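Local coordinates for protein ZYRO0G01672p (Zygosaccharomyces rouxii, PDB 4U8T) that binds N6-methyladenosine-containing RNA through its YTH domain, the part present here, and probably acts as a reader of this mark in mRNA, at residues A[16-22]-A[158-163]; A[58-63]-A[89-93]. One frame throughout, in Å; residues are numbered along the deposited sequence.

Interaction 1. Residues A[16-22]-A[158-163]; sequences IPPWIHV and LKLFKY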
loop_
_atom_site.group_PDB
_atom_site.type_symbol
_atom_site.label_atom_id
_atom_site.label_comp_id
_atom_site.label_asym_id
_atom_site.label_seq_id
_atom_site.Cartn_x
_atom_site.Cartn_y
_atom_site.Cartn_z
ATOM N N ILE A 16 -12.479 -8.094 2.739
ATOM C CA ILE A 16 -11.751 -8.385 3.958
ATOM C C ILE A 16 -11.561 -9.887 4.096
ATOM O O ILE A 16 -12.495 -10.580 4.425
ATOM C CB ILE A 16 -12.475 -7.915 5.201
ATOM C CG1 ILE A 16 -12.886 -6.464 5.104
ATOM C CG2 ILE A 16 -11.610 -8.119 6.414
ATOM C CD1 ILE A 16 -13.578 -5.985 6.343
ATOM N N PRO A 17 -10.353 -10.391 3.846
ATOM C CA PRO A 17 -10.070 -11.826 3.913
ATOM C C PRO A 17 -10.118 -12.342 5.340
ATOM O O PRO A 17 -9.758 -11.585 6.226
ATOM C CB PRO A 17 -8.650 -11.919 3.365
ATOM C CG PRO A 17 -8.057 -10.643 3.745
ATOM C CD PRO A 17 -9.132 -9.611 3.620
ATOM N N PRO A 18 -10.484 -13.616 5.556
ATOM C CA PRO A 18 -10.465 -14.192 6.902
ATOM C C PRO A 18 -9.093 -14.155 7.569
ATOM O O PRO A 18 -9.005 -13.942 8.766
ATOM C CB PRO A 18 -10.938 -15.624 6.667
ATOM C CG PRO A 18 -11.837 -15.504 5.551
ATOM C CD PRO A 18 -11.240 -14.476 4.636
ATOM N N TRP A 19 -8.032 -14.403 6.827
ATOM C CA TRP A 19 -6.719 -14.337 7.438
ATOM C C TRP A 19 -5.741 -13.653 6.498
ATOM O O TRP A 19 -5.928 -13.657 5.297
ATOM C CB TRP A 19 -6.241 -15.742 7.801
ATOM C CG TRP A 19 -6.492 -16.682 6.707
ATOM C CD1 TRP A 19 -7.634 -17.373 6.480
ATOM C CD2 TRP A 19 -5.571 -17.064 5.669
ATOM N NE1 TRP A 19 -7.502 -18.148 5.346
ATOM C CE2 TRP A 19 -6.240 -17.981 4.836
ATOM C CE3 TRP A 19 -4.254 -16.720 5.363
ATOM C CZ2 TRP A 19 -5.632 -18.559 3.723
ATOM C CZ3 TRP A 19 -3.662 -17.288 4.254
ATOM C CH2 TRP A 19 -4.346 -18.194 3.449
ATOM N N ILE A 20 -4.684 -13.088 7.062
ATOM C CA ILE A 20 -3.550 -12.620 6.283
ATOM C C ILE A 20 -2.302 -13.263 6.808
ATOM O O ILE A 20 -1.887 -12.983 7.914
ATOM C CB ILE A 20 -3.368 -11.104 6.344
ATOM C CG1 ILE A 20 -4.624 -10.400 5.857
ATOM C CG2 ILE A 20 -2.221 -10.692 5.469
ATOM C CD1 ILE A 20 -4.557 -8.906 5.968
ATOM N N HIS A 21 -1.689 -14.126 6.020
ATOM C CA HIS A 21 -0.463 -14.728 6.477
ATOM C C HIS A 21 0.738 -13.966 5.969
ATOM O O HIS A 21 1.005 -13.920 4.766
ATOM C CB HIS A 21 -0.362 -16.182 6.038
ATOM C CG HIS A 21 1.015 -16.739 6.187
ATOM N ND1 HIS A 21 1.607 -16.932 7.417
ATOM C CD2 HIS A 21 1.933 -17.109 5.264
ATOM C CE1 HIS A 21 2.829 -17.399 7.246
ATOM N NE2 HIS A 21 3.049 -17.520 5.949
ATOM N N VAL A 22 1.478 -13.398 6.913
ATOM C CA VAL A 22 2.634 -12.568 6.607
ATOM C C VAL A 22 3.923 -13.378 6.708
ATOM O O VAL A 22 4.380 -13.656 7.800
ATOM C CB VAL A 22 2.695 -11.367 7.593
ATOM C CG1 VAL A 22 3.821 -10.449 7.259
ATOM C CG2 VAL A 22 1.408 -10.610 7.563
ATOM N N LEU A 158 -2.332 -4.363 10.409
ATOM C CA LEU A 158 -3.040 -5.332 9.599
ATOM C C LEU A 158 -4.198 -5.937 10.387
ATOM O O LEU A 158 -5.190 -6.337 9.808
ATOM C CB LEU A 158 -2.117 -6.427 9.107
ATOM C CG LEU A 158 -1.180 -6.099 7.957
ATOM C CD1 LEU A 158 -0.491 -7.369 7.552
ATOM C CD2 LEU A 158 -1.923 -5.506 6.799
ATOM N N LYS A 159 -4.047 -6.048 11.701
ATOM C CA LYS A 159 -5.127 -6.519 12.541
ATOM C C LYS A 159 -6.323 -5.607 12.392
ATOM O O LYS A 159 -7.435 -6.082 12.255
ATOM C CB LYS A 159 -4.696 -6.614 14.014
ATOM C CG LYS A 159 -3.906 -7.878 14.376
ATOM C CD LYS A 159 -2.906 -7.613 15.523
ATOM C CE LYS A 159 -1.967 -8.805 15.766
ATOM N NZ LYS A 159 -0.779 -8.437 16.588
ATOM N N LEU A 160 -6.095 -4.300 12.418
ATOM C CA LEU A 160 -7.176 -3.342 12.253
ATOM C C LEU A 160 -7.866 -3.426 10.891
ATOM O O LEU A 160 -9.058 -3.189 10.774
ATOM C CB LEU A 160 -6.657 -1.939 12.475
ATOM C CG LEU A 160 -6.465 -1.614 13.952
ATOM C CD1 LEU A 160 -6.320 -0.133 14.150
ATOM C CD2 LEU A 160 -7.610 -2.137 14.747
ATOM N N PHE A 161 -7.130 -3.801 9.858
ATOM C CA PHE A 161 -7.749 -3.931 8.552
ATOM C C PHE A 161 -8.678 -5.132 8.446
ATOM O O PHE A 161 -9.607 -5.109 7.650
ATOM C CB PHE A 161 -6.687 -4.042 7.462
ATOM C CG PHE A 161 -6.264 -2.728 6.899
ATOM C CD1 PHE A 161 -7.075 -2.055 6.022
ATOM C CD2 PHE A 161 -5.050 -2.197 7.197
ATOM C CE1 PHE A 161 -6.702 -0.872 5.499
ATOM C CE2 PHE A 161 -4.668 -1.010 6.663
ATOM C CZ PHE A 161 -5.497 -0.346 5.813
ATOM N N LYS A 162 -8.455 -6.150 9.274
ATOM C CA LYS A 162 -9.227 -7.387 9.209
ATOM C C LYS A 162 -10.276 -7.482 10.272
ATOM O O LYS A 162 -10.667 -8.584 10.615
ATOM C CB LYS A 162 -8.333 -8.619 9.401
ATOM C CG LYS A 162 -7.312 -8.961 8.360
ATOM C CD LYS A 162 -6.512 -10.211 8.799
ATOM C CE LYS A 162 -5.551 -9.925 9.981
ATOM N NZ LYS A 162 -4.277 -10.740 10.003
ATOM N N TYR A 163 -10.810 -6.368 10.737
ATOM C CA TYR A 163 -11.600 -6.423 11.950
ATOM C C TYR A 163 -13.062 -6.093 11.725
ATOM O O TYR A 163 -13.491 -5.918 10.594
ATOM C CB TYR A 163 -11.023 -5.441 12.951
ATOM C CG TYR A 163 -11.681 -5.480 14.297
ATOM C CD1 TYR A 163 -11.738 -6.668 15.007
ATOM C CD2 TYR A 163 -12.254 -4.350 14.860
ATOM C CE1 TYR A 163 -12.324 -6.730 16.250
ATOM C CE2 TYR A 163 -12.855 -4.406 16.111
ATOM C CZ TYR A 163 -12.884 -5.606 16.795
ATOM O OH TYR A 163 -13.463 -5.706 18.037
#
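Ile-16 meets the chain just past the end of helix 151-161, the last helix of the YTH domain. The contact joins the loop before strand 27-33 to the C-terminal end of that helix. Ile-16 CG2 sits 3.7 Å from Lys-162 CA and is also near O of Phe-161. This branch lies anti to the backbone N (chi1 -52° puts CG1 beside N instead). The Ile-16 side chain also lies on Arg-120 of strand 111-123, whose guanidinium makes weak hydrogen bonds to the carbonyls of Phe-161 and Tyr-163. Pro-17 and Pro-18 take a minor share, with their carbonyls near the aliphatic part of Lys-162. Ile-20 is the main apolar partner on this side. The Lys-162 chain runs across it: CG lies 3.6 Å from Ile-20 CD1, and CD lies 3.5 Å from Ile-20 CG1. The lysine bends at chi3 (-71°) and again at chi4, which leaves Lys-162 NZ 3.8 Å from Ile-20 CB. The lysine thus contributes its methylenes to the contact. Ile-20 CG2 is 4.3 Å from Leu-158 CD1. Leu-158 also touches Val-86 of strand 82-94, linking the loop and helix to the sheet. Two residues on, Val-22 turns the same way and reaches the same leucine methyl, with Val-22 CG2 3.8 Å from Leu-158 CD1.

Interaction 2. Residues A[58-63]-A[89-93]; sequences LSEAYE and MSSNL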
loop_
_atom_site.group_PDB
_atom_site.type_symbol
_atom_site.label_atom_id
_atom_site.label_comp_id
_atom_site.label_asym_id
_atom_site.label_seq_id
_atom_site.Cartn_x
_atom_site.Cartn_y
_atom_site.Cartn_z
ATOM N N LEU A 58 11.051 1.156 -3.843
ATOM C CA LEU A 58 10.273 -0.061 -3.824
ATOM C C LEU A 58 10.933 -1.157 -4.637
ATOM O O LEU A 58 10.908 -2.315 -4.269
ATOM C CB LEU A 58 8.865 0.204 -4.354
ATOM C CG LEU A 58 7.924 1.131 -3.586
ATOM C CD1 LEU A 58 6.641 1.302 -4.347
ATOM C CD2 LEU A 58 7.644 0.616 -2.207
ATOM N N SER A 59 11.521 -0.781 -5.757
ATOM C CA SER A 59 12.192 -1.737 -6.622
ATOM C C SER A 59 13.344 -2.375 -5.875
ATOM O O SER A 59 13.511 -3.588 -5.887
ATOM C CB SER A 59 12.658 -1.053 -7.902
ATOM O OG SER A 59 13.371 -1.926 -8.729
ATOM N N GLU A 60 14.132 -1.550 -5.206
ATOM C CA GLU A 60 15.258 -2.046 -4.445
ATOM C C GLU A 60 14.834 -2.926 -3.286
ATOM O O GLU A 60 15.457 -3.936 -3.046
ATOM C CB GLU A 60 16.109 -0.890 -3.968
ATOM C CG GLU A 60 16.914 -0.290 -5.097
ATOM C CD GLU A 60 17.648 0.953 -4.710
ATOM O OE1 GLU A 60 17.600 1.319 -3.526
ATOM O OE2 GLU A 60 18.274 1.561 -5.598
ATOM N N ALA A 61 13.773 -2.562 -2.573
ATOM C CA ALA A 61 13.311 -3.379 -1.459
ATOM C C ALA A 61 12.771 -4.721 -1.913
ATOM O O ALA A 61 12.955 -5.721 -1.244
ATOM C CB ALA A 61 12.259 -2.651 -0.683
ATOM N N TYR A 62 12.097 -4.731 -3.050
ATOM C CA TYR A 62 11.540 -5.935 -3.629
ATOM C C TYR A 62 12.625 -6.898 -4.097
ATOM O O TYR A 62 12.517 -8.100 -3.887
ATOM C CB TYR A 62 10.628 -5.572 -4.778
ATOM C CG TYR A 62 9.991 -6.739 -5.452
ATOM C CD1 TYR A 62 8.830 -7.278 -4.977
ATOM C CD2 TYR A 62 10.549 -7.290 -6.579
ATOM C CE1 TYR A 62 8.256 -8.345 -5.605
ATOM C CE2 TYR A 62 9.987 -8.349 -7.202
ATOM C CZ TYR A 62 8.846 -8.878 -6.715
ATOM O OH TYR A 62 8.284 -9.938 -7.358
ATOM N N GLU A 63 13.644 -6.383 -4.781
ATOM C CA GLU A 63 14.773 -7.226 -5.163
ATOM C C GLU A 63 15.485 -7.863 -3.981
ATOM O O GLU A 63 15.947 -8.977 -4.090
ATOM C CB GLU A 63 15.781 -6.444 -5.994
ATOM C CG GLU A 63 17.007 -7.255 -6.468
ATOM C CD GLU A 63 16.705 -8.536 -7.252
ATOM O OE1 GLU A 63 15.592 -8.684 -7.803
ATOM O OE2 GLU A 63 17.616 -9.393 -7.340
HETATM N N MSE A 89 3.190 -6.440 -3.569
HETATM C CA MSE A 89 3.892 -6.397 -4.830
HETATM C C MSE A 89 3.926 -7.814 -5.374
HETATM O O MSE A 89 4.022 -8.767 -4.621
HETATM C CB MSE A 89 5.293 -5.829 -4.669
HETATM C CG MSE A 89 5.344 -4.355 -4.374
HETATM SE SE MSE A 89 7.110 -3.530 -4.301
HETATM C CE MSE A 89 7.534 -3.470 -6.148
ATOM N N SER A 90 3.807 -7.969 -6.682
ATOM C CA SER A 90 3.834 -9.297 -7.255
ATOM C C SER A 90 4.761 -9.276 -8.450
ATOM O O SER A 90 4.851 -10.221 -9.216
ATOM C CB SER A 90 2.441 -9.781 -7.641
ATOM O OG SER A 90 1.820 -8.909 -8.527
ATOM N N SER A 91 5.433 -8.159 -8.621
ATOM C CA SER A 91 6.472 -8.083 -9.598
ATOM C C SER A 91 7.418 -6.961 -9.245
ATOM O O SER A 91 7.122 -6.131 -8.407
ATOM C CB SER A 91 5.882 -7.878 -10.982
ATOM O OG SER A 91 5.783 -6.505 -11.286
ATOM N N ASN A 92 8.587 -6.968 -9.861
ATOM C CA ASN A 92 9.447 -5.817 -9.816
ATOM C C ASN A 92 8.922 -4.857 -10.862
ATOM O O ASN A 92 7.956 -5.145 -11.532
ATOM C CB ASN A 92 10.894 -6.206 -10.069
ATOM C CG ASN A 92 11.883 -5.243 -9.447
ATOM O OD1 ASN A 92 11.628 -4.053 -9.343
ATOM N ND2 ASN A 92 13.026 -5.757 -9.053
ATOM N N LEU A 93 9.555 -3.711 -11.000
ATOM C CA LEU A 93 9.127 -2.724 -11.967
ATOM C C LEU A 93 9.320 -3.304 -13.383
ATOM O O LEU A 93 10.252 -4.053 -13.637
ATOM C CB LEU A 93 9.898 -1.423 -11.718
ATOM C CG LEU A 93 9.421 -0.007 -12.026
ATOM C CD1 LEU A 93 8.175 0.321 -11.320
ATOM C CD2 LEU A 93 10.465 0.969 -11.578
HETATM O O HOH W 1 13.601 -8.670 -10.029
#
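Tyr-62, Asn-92 and Met-89 carry this contact. Tyr-62 CG is anti to the backbone N (chi1 180°), which sends the ring out from the helix to the bend at Ser-91. One ring face receives the Ser-91 carbonyl, whose O stands 3.6 Å above the plane, over the centre. Met-89 and Asn-92 both approach the ring from the side where this carbonyl lies. Met-89 is a selenomethionine. Its CB is 3.8 Å from Tyr-62 CD1, and its SE lies obliquely, 5.2 Å from the centroid of the Tyr-62 ring, in a Met-aromatic contact. SE also touches Leu-58 CB. Here helix 52-63 packs on strand 82-94 of the central mixed sheet of the YTH domain, where the strand turns a corner. Met-89 further meets Phe-112, Ile-71 and Leu-73 on neighbouring strands. Asn-92 rests its CB 3.7 Å from Tyr-62 CD2, with amide and ring planes 65° apart. Its OD1 takes two bonds that help fix the amide. Ser-59 OG donates at 2.8 Å to Asn-92 OD1, in the carbonyl plane and on a lone pair. Leu-93 N gives the other, 2.7 Å to the same Asn-92 OD1. A water accepts from Asn-92 ND2 at 3.1 Å and donates to Glu-63 OE1 at 3.0 Å.

Overall arrangement
The two contacts are 22 Å apart between centres and about 11 Å between nearest atoms, so they do not touch. Interaction 1 joins distant parts of the chain, from the N-terminal loop to the end of helix 151-161. Both segments of interaction 2 fall between those ends. Strand 82-94 links the two: Leu-158 and Phe-161 lie on Val-86, and helix 52-63 packs on residues 89-93 of that strand. Strand 111-123 also touches both. Two different helices are therefore packed against one mixed sheet. The nearest atom of interaction 2 is about 8 Å from the bound RNA. For interaction 1 the nearest atom is about 13 Å from the bound RNA. Neither contact touches the RNA.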